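PDB 5MDN: DNA polymerase from Pyrobaculum calidifontis, which probably catalyses template-directed DNA synthesis, adding deoxyribonucleotides from their triphosphates to a growing strand with release of diphosphate. Local coordinates for residues Asp7-Val12 against Arg20-Asp25; Arg30-Asp35 against Leu144-Val149; Asp254-Val259 against Ser269-Ala274; Arg2-Asp7 against Cys128-Val133. All coordinates share one frame; numbering follows the deposited sequence.

Overall arrangement
Contacts 1, 2 and 4 belong to one mixed sheet of five strands in the order 5-12, 17-24, 30-35, 144-155 and 131-141. Contact 1 pairs the first two strands and contact 2 the third and fourth, their centres about 8 Å apart. Contact 4 brings the segments at the two outermost strands together, about 11 to 12 Å from both between centres. Contact 1 is nested within the chain loop that contact 4 closes, whereas contacts 2 and 4 alternate along the sequence. Contact 3 comes last, in two loops of the exonuclease domain. D7, shared by contacts 1 and 4, hydrogen-bonds G272 of contact 3, so the N-terminal sheet and exonuclease domain meet beside a magnesium ion.

Contact 1. Residues Asp7-Val12 against Arg20-Asp25; sequences DATYSV and RVFGVD. With MG (magnesium ion), chain C.
F22 N reaches D7 O at 2.7 Å, and the return bond from D7 N to F22 O is longer, at 3.3 Å. One pair further on, T9 N and R20 O, then R20 N and T9 O, close a second hydrogen-bonded ring, each at 2.9 Å; between them A8 and V21 form the non-hydrogen-bonded pair. The side chains of D7, T9, R20 and F22 share one face of the sheet, with A8 and V21 on the other. F22 has CG opposite its own carbonyl carbon (chi1 -55°), which lays the ring beside strand 7-12 with its edge toward D7 O and the T9 hydroxyl; CE1 lies 3.5 Å from T9 OG1. L256 and V32 pack against the same ring. An alanine in place of F22 would be likely to leave L256 and V32 without their shared aromatic partner and open a gap beside T9. The D7 carboxylate divides its work: OD1 binds magnesium at 2.5 Å and takes a weak bond from A8 N, while OD2 accepts from G272 N; D363 also binds this ion. F22 faces both L6 and D7, a classic beta bulge at the metal-binding start of an antiparallel beta hairpin on the edge of the N-terminal sheet.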
loop_
_atom_site.group_PDB
_atom_site.type_symbol
_atom_site.label_atom_id
_atom_site.label_comp_id
_atom_site.label_asym_id
_atom_site.label_seq_id
_atom_site.Cartn_x
_atom_site.Cartn_y
_atom_site.Cartn_z
ATOM N N ASP A 7 4.100 18.883 -2.456
ATOM C CA ASP A 7 2.655 18.783 -2.333
ATOM C C ASP A 7 1.999 19.735 -3.323
ATOM O O ASP A 7 2.580 20.755 -3.703
ATOM C CB ASP A 7 2.194 19.107 -0.904
ATOM C CG ASP A 7 0.753 18.725 -0.656
ATOM O OD1 ASP A 7 0.216 17.906 -1.428
ATOM O OD2 ASP A 7 0.160 19.245 0.312
ATOM N N ALA A 8 0.784 19.387 -3.745
ATOM C CA ALA A 8 0.013 20.209 -4.666
ATOM C C ALA A 8 -1.422 20.327 -4.178
ATOM O O ALA A 8 -2.009 19.348 -3.709
ATOM C CB ALA A 8 0.039 19.623 -6.081
ATOM N N THR A 9 -1.983 21.531 -4.298
ATOM C CA THR A 9 -3.353 21.825 -3.890
ATOM C C THR A 9 -3.978 22.751 -4.924
ATOM O O THR A 9 -3.344 23.125 -5.915
ATOM C CB THR A 9 -3.413 22.473 -2.497
ATOM O OG1 THR A 9 -2.767 23.753 -2.534
ATOM C CG2 THR A 9 -2.744 21.596 -1.443
ATOM N N TYR A 10 -5.237 23.122 -4.693
ATOM C CA TYR A 10 -5.864 24.158 -5.501
ATOM C C TYR A 10 -7.012 24.782 -4.721
ATOM O O TYR A 10 -7.667 24.118 -3.913
ATOM C CB TYR A 10 -6.367 23.614 -6.847
ATOM C CG TYR A 10 -7.723 22.941 -6.805
ATOM C CD1 TYR A 10 -7.848 21.597 -6.480
ATOM C CD2 TYR A 10 -8.881 23.650 -7.113
ATOM C CE1 TYR A 10 -9.089 20.982 -6.449
ATOM C CE2 TYR A 10 -10.122 23.045 -7.083
ATOM C CZ TYR A 10 -10.220 21.711 -6.752
ATOM O OH TYR A 10 -11.454 21.102 -6.722
ATOM N N SER A 11 -7.239 26.067 -4.976
ATOM C CA SER A 11 -8.384 26.803 -4.466
ATOM C C SER A 11 -9.181 27.370 -5.636
ATOM O O SER A 11 -8.774 27.281 -6.798
ATOM C CB SER A 11 -7.941 27.926 -3.519
ATOM O OG SER A 11 -7.139 28.878 -4.197
ATOM N N VAL A 12 -10.328 27.956 -5.320
ATOM C CA VAL A 12 -11.170 28.632 -6.308
ATOM C C VAL A 12 -11.302 30.080 -5.847
ATOM O O VAL A 12 -12.246 30.448 -5.141
ATOM C CB VAL A 12 -12.538 27.964 -6.467
ATOM C CG1 VAL A 12 -13.308 28.604 -7.612
ATOM C CG2 VAL A 12 -12.372 26.469 -6.700
ATOM N N ARG A 20 -1.742 25.383 -6.814
ATOM C CA ARG A 20 -0.566 25.653 -5.999
ATOM C C ARG A 20 0.304 24.406 -5.914
ATOM O O ARG A 20 -0.206 23.290 -5.774
ATOM C CB ARG A 20 -0.963 26.103 -4.590
ATOM C CG ARG A 20 -1.917 27.283 -4.558
ATOM C CD ARG A 20 -1.794 28.046 -3.248
ATOM N NE ARG A 20 -2.597 29.264 -3.246
ATOM C CZ ARG A 20 -3.832 29.342 -2.761
ATOM N NH1 ARG A 20 -4.409 28.271 -2.233
ATOM N NH2 ARG A 20 -4.491 30.491 -2.802
ATOM N N VAL A 21 1.620 24.600 -6.001
ATOM C CA VAL A 21 2.594 23.518 -5.882
ATOM C C VAL A 21 3.663 23.956 -4.890
ATOM O O VAL A 21 4.326 24.978 -5.099
ATOM C CB VAL A 21 3.231 23.149 -7.233
ATOM C CG1 VAL A 21 3.948 21.815 -7.127
ATOM C CG2 VAL A 21 2.181 23.105 -8.336
ATOM N N PHE A 22 3.827 23.189 -3.814
ATOM C CA PHE A 22 4.801 23.483 -2.771
ATOM C C PHE A 22 6.048 22.626 -2.970
ATOM O O PHE A 22 5.948 21.434 -3.276
ATOM C CB PHE A 22 4.206 23.227 -1.383
ATOM C CG PHE A 22 2.927 23.977 -1.118
ATOM C CD1 PHE A 22 1.709 23.479 -1.555
ATOM C CD2 PHE A 22 2.942 25.178 -0.428
ATOM C CE1 PHE A 22 0.532 24.164 -1.312
ATOM C CE2 PHE A 22 1.768 25.869 -0.184
ATOM C CZ PHE A 22 0.562 25.360 -0.626
ATOM N N GLY A 23 7.214 23.229 -2.783
ATOM C CA GLY A 23 8.448 22.517 -3.038
ATOM C C GLY A 23 9.663 23.219 -2.470
ATOM O O GLY A 23 9.551 24.109 -1.627
ATOM N N VAL A 24 10.833 22.797 -2.950
ATOM C CA VAL A 24 12.129 23.212 -2.414
ATOM C C VAL A 24 12.988 23.707 -3.571
ATOM O O VAL A 24 13.517 22.900 -4.344
ATOM C CB VAL A 24 12.838 22.070 -1.673
ATOM C CG1 VAL A 24 14.212 22.518 -1.199
ATOM C CG2 VAL A 24 11.995 21.590 -0.499
ATOM N N ASP A 25 13.174 25.023 -3.660
ATOM C CA ASP A 25 13.880 25.609 -4.791
ATOM C C ASP A 25 15.353 25.186 -4.793
ATOM O O ASP A 25 15.838 24.487 -3.899
ATOM C CB ASP A 25 13.753 27.130 -4.776
ATOM C CG ASP A 25 14.490 27.771 -3.620
ATOM O OD1 ASP A 25 14.920 27.046 -2.697
ATOM O OD2 ASP A 25 14.660 29.007 -3.652
HETATM MG MG MG C . -1.767 16.616 -0.591
#

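Contact 2. Residues Arg30-Asp35 against Leu144-Val149; sequences RVVLVD and LPLYEV
L33 crosses Y147 obliquely and V149 at about a right angle. L33 CB sits 3.6 Å from V149 CG1; CG touches that same methyl and begins to meet Y147 CB. The branch then splits, L33 CD1 going to Y147 CB at 3.9 Å and L33 CD2 staying against V149 CG1 at 3.8 Å, so each methyl of the leucine has its own neighbour. The backbones beneath run parallel, with axes 33° apart, in the only parallel pairing of the five-stranded mixed sheet. V32 and V34 each both give and take: V32 N donates to P145 O and V32 O accepts from Y147 N, while V34 N donates to Y147 O and V34 O accepts from V149 N, the last nearly straight at 176°. On the face turned away from L33, L146 extends with CG anti to its backbone N (chi1 -178°), which carries CD1 between two valines, 3.8 Å from V32 CG1 and 3.7 Å from V34 CB. At the far end V149 CG2 lies against D35, whose OD2 is hydrogen-bonded to Y119 OH. E148 lays CG beside V34 CG1 at 4.0 Å and sends its carboxylate on to salt bridges with R136 and R36.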
loop_
_atom_site.group_PDB
_atom_site.type_symbol
_atom_site.label_atom_id
_atom_site.label_comp_id
_atom_site.label_asym_id
_atom_site.label_seq_id
_atom_site.Cartn_x
_atom_site.Cartn_y
_atom_site.Cartn_z
ATOM N N ARG A 30 11.893 26.674 1.144
ATOM C CA ARG A 30 10.570 26.169 0.803
ATOM C C ARG A 30 9.736 27.292 0.201
ATOM O O ARG A 30 9.540 28.335 0.833
ATOM C CB ARG A 30 9.881 25.584 2.035
ATOM C CG ARG A 30 10.364 24.192 2.445
ATOM C CD ARG A 30 11.750 24.227 3.086
ATOM N NE ARG A 30 12.242 22.893 3.424
ATOM C CZ ARG A 30 13.315 22.332 2.877
ATOM N NH1 ARG A 30 14.014 22.991 1.965
ATOM N NH2 ARG A 30 13.690 21.113 3.241
ATOM N N VAL A 31 9.242 27.079 -1.019
ATOM C CA VAL A 31 8.483 28.079 -1.759
ATOM C C VAL A 31 7.218 27.424 -2.301
ATOM O O VAL A 31 7.010 26.218 -2.171
ATOM C CB VAL A 31 9.295 28.710 -2.911
ATOM C CG1 VAL A 31 10.585 29.326 -2.387
ATOM C CG2 VAL A 31 9.590 27.671 -3.981
ATOM N N VAL A 32 6.366 28.246 -2.908
ATOM C CA VAL A 32 5.113 27.784 -3.493
ATOM C C VAL A 32 4.957 28.422 -4.868
ATOM O O VAL A 32 5.104 29.641 -5.018
ATOM C CB VAL A 32 3.902 28.104 -2.590
ATOM C CG1 VAL A 32 3.923 29.557 -2.137
ATOM C CG2 VAL A 32 2.599 27.776 -3.306
ATOM N N LEU A 33 4.672 27.596 -5.873
ATOM C CA LEU A 33 4.461 28.044 -7.240
ATOM C C LEU A 33 2.973 28.002 -7.551
ATOM O O LEU A 33 2.272 27.068 -7.152
ATOM C CB LEU A 33 5.240 27.181 -8.237
ATOM C CG LEU A 33 6.666 27.621 -8.582
ATOM C CD1 LEU A 33 7.547 27.713 -7.349
ATOM C CD2 LEU A 33 7.275 26.678 -9.610
ATOM N N VAL A 34 2.494 29.014 -8.271
ATOM C CA VAL A 34 1.068 29.188 -8.502
ATOM C C VAL A 34 0.791 29.390 -9.987
ATOM O O VAL A 34 1.605 29.956 -10.724
ATOM C CB VAL A 34 0.522 30.366 -7.658
ATOM C CG1 VAL A 34 0.764 31.705 -8.345
ATOM C CG2 VAL A 34 -0.931 30.159 -7.346
ATOM N N ASP A 35 -0.362 28.885 -10.428
ATOM C CA ASP A 35 -0.822 29.050 -11.804
ATOM C C ASP A 35 -2.323 29.292 -11.788
ATOM O O ASP A 35 -3.083 28.447 -11.304
ATOM C CB ASP A 35 -0.492 27.825 -12.662
ATOM C CG ASP A 35 -0.533 28.125 -14.152
ATOM O OD1 ASP A 35 -1.212 29.095 -14.553
ATOM O OD2 ASP A 35 0.113 27.386 -14.924
ATOM N N LEU A 144 5.446 31.729 3.135
ATOM C CA LEU A 144 6.167 31.144 2.009
ATOM C C LEU A 144 6.295 32.146 0.866
ATOM O O LEU A 144 5.342 32.874 0.569
ATOM C CB LEU A 144 5.456 29.893 1.502
ATOM C CG LEU A 144 5.182 28.779 2.512
ATOM C CD1 LEU A 144 4.181 27.787 1.941
ATOM C CD2 LEU A 144 6.477 28.083 2.892
ATOM N N PRO A 145 7.461 32.206 0.228
ATOM C CA PRO A 145 7.585 32.993 -1.006
ATOM C C PRO A 145 6.709 32.411 -2.107
ATOM O O PRO A 145 6.757 31.212 -2.394
ATOM C CB PRO A 145 9.075 32.882 -1.352
ATOM C CG PRO A 145 9.751 32.491 -0.075
ATOM C CD PRO A 145 8.754 31.670 0.687
ATOM N N LEU A 146 5.911 33.272 -2.727
ATOM C CA LEU A 146 5.031 32.881 -3.818
ATOM C C LEU A 146 5.666 33.215 -5.162
ATOM O O LEU A 146 6.402 34.195 -5.297
ATOM C CB LEU A 146 3.673 33.574 -3.690
ATOM C CG LEU A 146 2.591 33.257 -4.724
ATOM C CD1 LEU A 146 2.218 31.783 -4.683
ATOM C CD2 LEU A 146 1.363 34.131 -4.505
ATOM N N TYR A 147 5.366 32.386 -6.159
ATOM C CA TYR A 147 5.897 32.543 -7.507
ATOM C C TYR A 147 4.791 32.276 -8.514
ATOM O O TYR A 147 4.098 31.258 -8.417
ATOM C CB TYR A 147 7.064 31.581 -7.770
ATOM C CG TYR A 147 8.389 31.976 -7.156
ATOM C CD1 TYR A 147 8.626 31.813 -5.798
ATOM C CD2 TYR A 147 9.412 32.492 -7.943
ATOM C CE1 TYR A 147 9.838 32.166 -5.237
ATOM C CE2 TYR A 147 10.628 32.848 -7.392
ATOM C CZ TYR A 147 10.836 32.683 -6.039
ATOM O OH TYR A 147 12.046 33.035 -5.487
ATOM N N GLU A 148 4.620 33.185 -9.470
ATOM C CA GLU A 148 3.716 32.956 -10.589
ATOM C C GLU A 148 4.474 32.202 -11.672
ATOM O O GLU A 148 5.485 32.695 -12.180
ATOM C CB GLU A 148 3.181 34.269 -11.158
ATOM C CG GLU A 148 1.980 34.855 -10.445
ATOM C CD GLU A 148 1.434 36.078 -11.165
ATOM O OE1 GLU A 148 2.198 36.710 -11.927
ATOM O OE2 GLU A 148 0.242 36.398 -10.978
ATOM N N VAL A 149 3.983 31.024 -12.034
ATOM C CA VAL A 149 4.655 30.216 -13.045
ATOM C C VAL A 149 4.358 30.805 -14.417
ATOM O O VAL A 149 3.216 31.178 -14.719
ATOM C CB VAL A 149 4.235 28.737 -12.949
ATOM C CG1 VAL A 149 4.368 28.242 -11.520
ATOM C CG2 VAL A 149 2.829 28.515 -13.461
#

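Contact 3. Residues Asp254-Val259 against Ser269-Ala274; sequences DRLGGV and SVVGRA
An Asx turn at D254, set in a type I turn from D254 to G257, meets a type II turn from V270 to R273 within the exonuclease domain. The turns are tied by R255 N, which donates to V271 O at 3.1 Å along an almost straight line (174°). D254 OD1 is used within its own loop: L256 N arrives at 2.9 Å from above the carboxylate plane, and G258 N comes from the opposite face, although that second distance is too short to be trusted. With CG between its backbone N and carbonyl carbon (chi1 73°), D254 lies alongside V271, and its CB touches V270 CG1 at 3.6 Å. L256 CD2 crosses to V271 CG1 at 3.7 Å. R255 and R273 cross obliquely: R255 CG lies over one face of the R273 guanidinium, and the two guanidinium planes are 60° apart. D223 OD1 binds both R255 NE and R273 NH2, while R255 NH2 reaches D225. A leucine in place of R255 would probably cost D225 one of its two arginine partners, R30 remaining, and D223 its bond from R255 NE. G272 has a positive phi and no side chain, where a CB would clash with R255 CB; its N bonds D7 OD2. The arrangement is a pair of facing beta turns, flanked by arginine-aspartate salt bridges, where the exonuclease domain borders the magnesium site.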
loop_
_atom_site.group_PDB
_atom_site.type_symbol
_atom_site.label_atom_id
_atom_site.label_comp_id
_atom_site.label_asym_id
_atom_site.label_seq_id
_atom_site.Cartn_x
_atom_site.Cartn_y
_atom_site.Cartn_z
ATOM N N ASP A 254 -0.441 22.480 9.071
ATOM C CA ASP A 254 0.087 22.635 7.723
ATOM C C ASP A 254 0.786 23.989 7.570
ATOM O O ASP A 254 0.793 24.826 8.477
ATOM C CB ASP A 254 -1.022 22.410 6.688
ATOM C CG ASP A 254 -2.034 23.552 6.603
ATOM O OD1 ASP A 254 -1.721 24.721 6.911
ATOM O OD2 ASP A 254 -3.179 23.268 6.191
ATOM N N ARG A 255 1.389 24.207 6.399
ATOM C CA ARG A 255 2.237 25.375 6.186
ATOM C C ARG A 255 1.464 26.672 5.972
ATOM O O ARG A 255 2.090 27.736 5.924
ATOM C CB ARG A 255 3.210 25.134 5.029
ATOM C CG ARG A 255 4.348 24.200 5.412
ATOM C CD ARG A 255 5.612 24.502 4.616
ATOM N NE ARG A 255 6.753 23.713 5.080
ATOM C CZ ARG A 255 7.373 22.767 4.381
ATOM N NH1 ARG A 255 6.972 22.464 3.154
ATOM N NH2 ARG A 255 8.406 22.125 4.913
ATOM N N LEU A 256 0.142 26.624 5.828
ATOM C CA LEU A 256 -0.672 27.833 5.749
ATOM C C LEU A 256 -1.611 27.930 6.947
ATOM O O LEU A 256 -2.752 28.387 6.835
ATOM C CB LEU A 256 -1.456 27.903 4.439
ATOM C CG LEU A 256 -0.691 28.012 3.112
ATOM C CD1 LEU A 256 0.392 29.083 3.190
ATOM C CD2 LEU A 256 -0.109 26.673 2.664
ATOM N N GLY A 257 -1.114 27.527 8.115
ATOM C CA GLY A 257 -1.887 27.604 9.345
ATOM C C GLY A 257 -3.201 26.862 9.322
ATOM O O GLY A 257 -4.128 27.239 10.046
ATOM N N GLY A 258 -3.311 25.809 8.513
ATOM C CA GLY A 258 -4.543 25.070 8.360
ATOM C C GLY A 258 -4.479 23.701 9.023
ATOM O O GLY A 258 -3.429 23.228 9.453
ATOM N N VAL A 259 -5.644 23.061 9.090
ATOM C CA VAL A 259 -5.799 21.779 9.773
ATOM C C VAL A 259 -5.796 20.651 8.747
ATOM O O VAL A 259 -6.085 20.891 7.564
ATOM C CB VAL A 259 -7.082 21.761 10.621
ATOM C CG1 VAL A 259 -7.157 23.008 11.489
ATOM C CG2 VAL A 259 -8.309 21.654 9.728
ATOM N N SER A 269 -4.503 14.860 4.120
ATOM C CA SER A 269 -3.698 15.907 3.510
ATOM C C SER A 269 -3.259 16.914 4.565
ATOM O O SER A 269 -4.072 17.378 5.370
ATOM C CB SER A 269 -4.483 16.611 2.402
ATOM O OG SER A 269 -3.808 17.778 1.966
ATOM N N VAL A 270 -1.973 17.246 4.554
ATOM C CA VAL A 270 -1.422 18.339 5.345
ATOM C C VAL A 270 -0.766 19.276 4.340
ATOM O O VAL A 270 0.341 19.005 3.859
ATOM C CB VAL A 270 -0.429 17.852 6.405
ATOM C CG1 VAL A 270 0.018 19.006 7.280
ATOM C CG2 VAL A 270 -1.049 16.749 7.250
ATOM N N VAL A 271 -1.459 20.371 4.009
ATOM C CA VAL A 271 -1.076 21.212 2.879
ATOM C C VAL A 271 0.358 21.701 3.038
ATOM O O VAL A 271 0.766 22.155 4.114
ATOM C CB VAL A 271 -2.060 22.382 2.737
ATOM C CG1 VAL A 271 -1.537 23.408 1.741
ATOM C CG2 VAL A 271 -3.430 21.873 2.311
ATOM N N GLY A 272 1.127 21.614 1.956
ATOM C CA GLY A 272 2.503 22.063 1.944
ATOM C C GLY A 272 3.503 21.096 2.529
ATOM O O GLY A 272 4.650 21.491 2.774
ATOM N N ARG A 273 3.116 19.842 2.750
ATOM C CA ARG A 273 4.039 18.828 3.241
ATOM C C ARG A 273 3.458 17.453 2.944
ATOM O O ARG A 273 2.268 17.310 2.650
ATOM C CB ARG A 273 4.327 18.997 4.739
ATOM C CG ARG A 273 3.169 19.542 5.559
ATOM C CD ARG A 273 3.551 19.663 7.027
ATOM N NE ARG A 273 4.688 20.558 7.227
ATOM C CZ ARG A 273 4.643 21.678 7.943
ATOM N NH1 ARG A 273 3.516 22.044 8.535
ATOM N NH2 ARG A 273 5.730 22.430 8.069
ATOM N N ALA A 274 4.320 16.441 3.019
ATOM C CA ALA A 274 3.965 15.069 2.666
ATOM C C ALA A 274 3.630 14.290 3.936
ATOM O O ALA A 274 4.516 13.994 4.744
ATOM C CB ALA A 274 5.103 14.402 1.897
#

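Contact 4. Residues Arg2-Asp7 against Cys128-Val133; sequences RFWPLD and CAWNVV. With MG (magnesium ion), chain C.
Taken end to end, R2-P5 and C128-V133 run 134° apart, with one beta bridge, R2 with V132. C128 N donates to P5 O at 3.0 Å, in the carbonyl plane and nearly straight (166°), whereas F3 N to N131 O is a weak bond. W4 and W130 bury the largest areas here. W4, its CG anti to the backbone N (chi1 -176°), lays one indole face against the C128-A129 peptide, with A129 N 3.3 Å above the ring plane. W4 CB rests over the six-membered ring of W130, 4.0 Å from the centroid, and the W4 edge points at the W130 face in an edge-to-face pair, planes 55° apart. On the opposite face of W130 lies the R2 guanidinium, a long, at most weak cation-pi partner, its NH2 hydrogen-bonded to G26 O; W130 NE1 is bonded to F159 O. C128 CB meets the rim of W4, 3.8 Å from CZ2. Beside the bridge F3 CB packs on V133 CG2 at 3.9 Å, its ring going on to V31 and L33. Thus the two outermost strands of the mixed sheet, 5-12 and 131-141, are joined through their leading segments, consistent with a strongly curled, barrel-like sheet in this polymerase's N-terminal part.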
loop_
_atom_site.group_PDB
_atom_site.type_symbol
_atom_site.label_atom_id
_atom_site.label_comp_id
_atom_site.label_asym_id
_atom_site.label_seq_id
_atom_site.Cartn_x
_atom_site.Cartn_y
_atom_site.Cartn_z
ATOM N N ARG A 2 14.960 25.663 -10.235
ATOM C CA ARG A 2 14.711 24.235 -10.080
ATOM C C ARG A 2 13.956 24.021 -8.773
ATOM O O ARG A 2 14.276 24.645 -7.758
ATOM C CB ARG A 2 16.042 23.462 -10.118
ATOM C CG ARG A 2 17.074 24.015 -9.142
ATOM C CD ARG A 2 18.430 23.323 -9.207
ATOM N NE ARG A 2 19.231 23.620 -8.020
ATOM C CZ ARG A 2 20.335 22.969 -7.673
ATOM N NH1 ARG A 2 20.779 21.977 -8.433
ATOM N NH2 ARG A 2 20.997 23.311 -6.574
ATOM N N PHE A 3 12.943 23.148 -8.794
ATOM C CA PHE A 3 11.839 23.298 -7.849
ATOM C C PHE A 3 11.612 22.110 -6.922
ATOM O O PHE A 3 11.439 22.319 -5.719
ATOM C CB PHE A 3 10.538 23.608 -8.603
ATOM C CG PHE A 3 9.360 23.774 -7.700
ATOM C CD1 PHE A 3 9.441 24.604 -6.594
ATOM C CD2 PHE A 3 8.176 23.106 -7.946
ATOM C CE1 PHE A 3 8.369 24.759 -5.751
ATOM C CE2 PHE A 3 7.096 23.261 -7.108
ATOM C CZ PHE A 3 7.192 24.090 -6.009
ATOM N N TRP A 4 11.536 20.876 -7.445
ATOM C CA TRP A 4 11.265 19.701 -6.608
ATOM C C TRP A 4 9.940 19.803 -5.857
ATOM O O TRP A 4 9.900 20.356 -4.751
ATOM C CB TRP A 4 12.393 19.479 -5.596
ATOM C CG TRP A 4 12.225 18.228 -4.782
ATOM C CD1 TRP A 4 11.527 18.105 -3.611
ATOM C CD2 TRP A 4 12.761 16.935 -5.065
ATOM N NE1 TRP A 4 11.593 16.814 -3.153
ATOM C CE2 TRP A 4 12.344 16.075 -4.027
ATOM C CE3 TRP A 4 13.551 16.418 -6.092
ATOM C CZ2 TRP A 4 12.693 14.730 -3.991
ATOM C CZ3 TRP A 4 13.894 15.083 -6.055
ATOM C CH2 TRP A 4 13.462 14.253 -5.015
ATOM N N PRO A 5 8.845 19.258 -6.393
ATOM C CA PRO A 5 7.537 19.433 -5.742
ATOM C C PRO A 5 7.326 18.430 -4.614
ATOM O O PRO A 5 7.599 17.237 -4.766
ATOM C CB PRO A 5 6.538 19.198 -6.885
ATOM C CG PRO A 5 7.349 19.297 -8.147
ATOM C CD PRO A 5 8.696 18.766 -7.768
ATOM N N LEU A 6 6.845 18.926 -3.473
ATOM C CA LEU A 6 6.409 18.091 -2.356
ATOM C C LEU A 6 4.906 17.825 -2.379
ATOM O O LEU A 6 4.475 16.669 -2.315
ATOM C CB LEU A 6 6.791 18.747 -1.024
ATOM C CG LEU A 6 8.118 18.364 -0.370
ATOM C CD1 LEU A 6 8.415 19.297 0.790
ATOM C CD2 LEU A 6 8.079 16.920 0.109
ATOM N N ASP A 7 4.100 18.883 -2.456
ATOM C CA ASP A 7 2.655 18.783 -2.333
ATOM C C ASP A 7 1.999 19.735 -3.323
ATOM O O ASP A 7 2.580 20.755 -3.703
ATOM C CB ASP A 7 2.194 19.107 -0.904
ATOM C CG ASP A 7 0.753 18.725 -0.656
ATOM O OD1 ASP A 7 0.216 17.906 -1.428
ATOM O OD2 ASP A 7 0.160 19.245 0.312
ATOM N N CYS A 128 8.569 14.987 -6.524
ATOM C CA CYS A 128 9.807 14.404 -6.011
ATOM C C CYS A 128 10.851 14.275 -7.117
ATOM O O CYS A 128 11.526 13.254 -7.256
ATOM C CB CYS A 128 9.545 13.054 -5.342
ATOM S SG CYS A 128 8.437 13.120 -3.923
ATOM N N ALA A 129 10.978 15.334 -7.914
ATOM C CA ALA A 129 11.981 15.407 -8.965
ATOM C C ALA A 129 12.198 16.873 -9.303
ATOM O O ALA A 129 11.244 17.655 -9.319
ATOM C CB ALA A 129 11.558 14.621 -10.210
ATOM N N TRP A 130 13.447 17.238 -9.572
ATOM C CA TRP A 130 13.768 18.623 -9.889
ATOM C C TRP A 130 13.160 19.011 -11.233
ATOM O O TRP A 130 13.528 18.456 -12.273
ATOM C CB TRP A 130 15.278 18.830 -9.909
ATOM C CG TRP A 130 15.943 18.687 -8.580
ATOM C CD1 TRP A 130 16.656 17.615 -8.129
ATOM C CD2 TRP A 130 15.979 19.662 -7.532
ATOM N NE1 TRP A 130 17.126 17.858 -6.860
ATOM C CE2 TRP A 130 16.723 19.109 -6.472
ATOM C CE3 TRP A 130 15.449 20.948 -7.386
ATOM C CZ2 TRP A 130 16.951 19.798 -5.282
ATOM C CZ3 TRP A 130 15.675 21.628 -6.206
ATOM C CH2 TRP A 130 16.420 21.053 -5.169
ATOM N N ASN A 131 12.235 19.963 -11.209
ATOM C CA ASN A 131 11.644 20.520 -12.415
ATOM C C ASN A 131 12.294 21.857 -12.747
ATOM O O ASN A 131 12.866 22.525 -11.885
ATOM C CB ASN A 131 10.132 20.700 -12.251
ATOM C CG ASN A 131 9.391 19.380 -12.157
ATOM O OD1 ASN A 131 8.680 18.987 -13.083
ATOM N ND2 ASN A 131 9.545 18.694 -11.032
ATOM N N VAL A 132 12.197 22.246 -14.015
ATOM C CA VAL A 132 12.714 23.523 -14.494
ATOM C C VAL A 132 11.530 24.432 -14.782
ATOM O O VAL A 132 10.604 24.046 -15.507
ATOM C CB VAL A 132 13.595 23.346 -15.743
ATOM C CG1 VAL A 132 14.209 24.675 -16.152
ATOM C CG2 VAL A 132 14.678 22.310 -15.486
ATOM N N VAL A 133 11.558 25.637 -14.219
ATOM C CA VAL A 133 10.423 26.552 -14.272
ATOM C C VAL A 133 10.930 27.963 -14.517
ATOM O O VAL A 133 11.889 28.406 -13.876
ATOM C CB VAL A 133 9.584 26.520 -12.977
ATOM C CG1 VAL A 133 8.195 25.981 -13.253
ATOM C CG2 VAL A 133 10.284 25.707 -11.893
HETATM MG MG MG C . -1.767 16.616 -0.591
#